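Local coordinates for protein YCAC GENE product (Escherichia coli, PDB 1YAC) that is probably a hydrolase of unknown specificity, assembled as an octamer with the isochorismatase-like fold, at residues A14-D19 with K106-A111. Residues are numbered along the deposited sequence; the frame is centred on the assembly and turned at random.
Sequences AVLLVD and KQLIIA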
loop_
_atom_site.group_PDB
_atom_site.type_symbol
_atom_site.label_atom_id
_atom_site.label_comp_id
_atom_site.label_asym_id
_atom_site.label_seq_id
_atom_site.Cartn_x
_atom_site.Cartn_y
_atom_site.Cartn_z
ATOM N N ALA A 14 -4.894 35.505 -6.702
ATOM C CA ALA A 14 -5.745 35.563 -5.518
ATOM C C ALA A 14 -5.886 34.120 -5.019
ATOM O O ALA A 14 -5.751 33.157 -5.792
ATOM C CB ALA A 14 -7.111 36.143 -5.843
ATOM N N VAL A 15 -6.133 33.973 -3.728
ATOM C CA VAL A 15 -6.279 32.650 -3.137
ATOM C C VAL A 15 -7.719 32.436 -2.699
ATOM O O VAL A 15 -8.295 33.307 -2.041
ATOM C CB VAL A 15 -5.333 32.493 -1.921
ATOM C CG1 VAL A 15 -5.543 31.130 -1.232
ATOM C CG2 VAL A 15 -3.893 32.628 -2.369
ATOM N N LEU A 16 -8.316 31.314 -3.107
ATOM C CA LEU A 16 -9.693 30.989 -2.719
ATOM C C LEU A 16 -9.648 29.765 -1.816
ATOM O O LEU A 16 -9.213 28.693 -2.247
ATOM C CB LEU A 16 -10.572 30.664 -3.941
ATOM C CG LEU A 16 -10.549 31.534 -5.204
ATOM C CD1 LEU A 16 -11.692 31.120 -6.132
ATOM C CD2 LEU A 16 -10.626 33.004 -4.872
ATOM N N LEU A 17 -10.065 29.933 -0.562
ATOM C CA LEU A 17 -10.080 28.837 0.406
ATOM C C LEU A 17 -11.544 28.455 0.593
ATOM O O LEU A 17 -12.307 29.156 1.266
ATOM C CB LEU A 17 -9.427 29.277 1.715
ATOM C CG LEU A 17 -7.977 29.763 1.562
ATOM C CD1 LEU A 17 -7.402 30.124 2.933
ATOM C CD2 LEU A 17 -7.121 28.669 0.900
ATOM N N VAL A 18 -11.913 27.312 0.025
ATOM C CA VAL A 18 -13.290 26.850 0.018
ATOM C C VAL A 18 -13.685 25.702 0.949
ATOM O O VAL A 18 -13.265 24.556 0.764
ATOM C CB VAL A 18 -13.697 26.447 -1.437
ATOM C CG1 VAL A 18 -15.221 26.285 -1.557
ATOM C CG2 VAL A 18 -13.171 27.474 -2.455
ATOM N N ASP A 19 -14.516 26.034 1.932
ATOM C CA ASP A 19 -15.087 25.067 2.863
ATOM C C ASP A 19 -14.170 24.188 3.725
ATOM O O ASP A 19 -14.451 23.004 3.935
ATOM C CB ASP A 19 -16.102 24.184 2.126
ATOM C CG ASP A 19 -17.133 24.990 1.348
ATOM O OD1 ASP A 19 -17.234 26.220 1.538
ATOM O OD2 ASP A 19 -17.839 24.390 0.517
ATOM N N LYS A 106 -5.954 37.772 -12.265
ATOM C CA LYS A 106 -6.196 36.833 -13.355
ATOM C C LYS A 106 -6.000 35.365 -12.920
ATOM O O LYS A 106 -6.652 34.455 -13.453
ATOM C CB LYS A 106 -5.239 37.166 -14.500
ATOM C CG LYS A 106 -5.218 36.200 -15.677
ATOM C CD LYS A 106 -6.506 36.210 -16.415
ATOM C CE LYS A 106 -6.359 35.609 -17.791
ATOM N NZ LYS A 106 -7.594 35.917 -18.573
ATOM N N GLN A 107 -5.076 35.141 -11.986
ATOM C CA GLN A 107 -4.771 33.790 -11.525
ATOM C C GLN A 107 -5.468 33.496 -10.213
ATOM O O GLN A 107 -5.460 34.325 -9.304
ATOM C CB GLN A 107 -3.264 33.639 -11.351
ATOM C CG GLN A 107 -2.469 33.985 -12.606
ATOM C CD GLN A 107 -0.980 33.948 -12.367
ATOM O OE1 GLN A 107 -0.505 34.108 -11.235
ATOM N NE2 GLN A 107 -0.225 33.752 -13.430
ATOM N N LEU A 108 -6.041 32.305 -10.106
ATOM C CA LEU A 108 -6.733 31.903 -8.888
ATOM C C LEU A 108 -6.104 30.629 -8.365
ATOM O O LEU A 108 -6.005 29.637 -9.095
ATOM C CB LEU A 108 -8.214 31.633 -9.158
ATOM C CG LEU A 108 -9.010 32.753 -9.823
ATOM C CD1 LEU A 108 -10.488 32.333 -9.967
ATOM C CD2 LEU A 108 -8.876 34.021 -8.984
ATOM N N ILE A 109 -5.669 30.675 -7.112
ATOM C CA ILE A 109 -5.066 29.527 -6.432
ATOM C C ILE A 109 -6.214 29.000 -5.579
ATOM O O ILE A 109 -6.676 29.686 -4.655
ATOM C CB ILE A 109 -3.894 29.988 -5.545
ATOM C CG1 ILE A 109 -2.796 30.594 -6.419
ATOM C CG2 ILE A 109 -3.362 28.821 -4.714
ATOM C CD1 ILE A 109 -1.757 31.369 -5.645
ATOM N N ILE A 110 -6.679 27.791 -5.878
ATOM C CA ILE A 110 -7.828 27.245 -5.169
ATOM C C ILE A 110 -7.554 25.964 -4.388
ATOM O O ILE A 110 -6.857 25.072 -4.873
ATOM C CB ILE A 110 -8.968 26.949 -6.170
ATOM C CG1 ILE A 110 -9.181 28.141 -7.104
ATOM C CG2 ILE A 110 -10.269 26.654 -5.419
ATOM C CD1 ILE A 110 -10.271 27.919 -8.174
ATOM N N ALA A 111 -8.139 25.874 -3.193
ATOM C CA ALA A 111 -8.008 24.689 -2.341
ATOM C C ALA A 111 -9.269 24.617 -1.496
ATOM O O ALA A 111 -9.916 25.641 -1.267
ATOM C CB ALA A 111 -6.777 24.792 -1.459
#
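Ala-14, Leu-16 and Val-18 exchange backbone hydrogen bonds with Gln-107, Ile-109 and Ala-111, the staggered pattern of parallel strands, here the two central ones in the sheet of a three-layer alpha-beta-alpha sandwich. Their axes approach to 4.6 Å at 24°. Five hydrogen bonds join them: Ala-14 N to Gln-107 O, Ile-109 N to Ala-14 O, Leu-16 N to Ile-109 O, Ala-111 N to Leu-16 O at a longer 3.2 Å, and Val-18 N to Ala-111 O with an N-H...O angle of 179°. CA-H...O contacts supplement them, including Val-15 CA to Ile-109 O at 3.4 Å. The other edge of 14-18 pairs with strand 54-59 through Val-15 and Leu-17.

Apolar packing divides between the two faces. On one, Val-15 CG2 meets Ile-109 CD1 at 4.1 Å. On the other, Leu-16 and Ile-110 lie alongside, pointing the same way; chi1 of -47° turns Ile-110 CG1 to Leu-16 CD1, 4.0 Å away, while CG2, anti to the backbone N, meets Val-18 CG2 at 4.2 Å. Shortening Ile-110 to an alanine removes both branches and would probably open a gap beside Leu-16 CD1 and leave Val-18 CG2 without this neighbour. That same Leu-16 methyl also reaches Leu-108 CD1, 4.2 Å away.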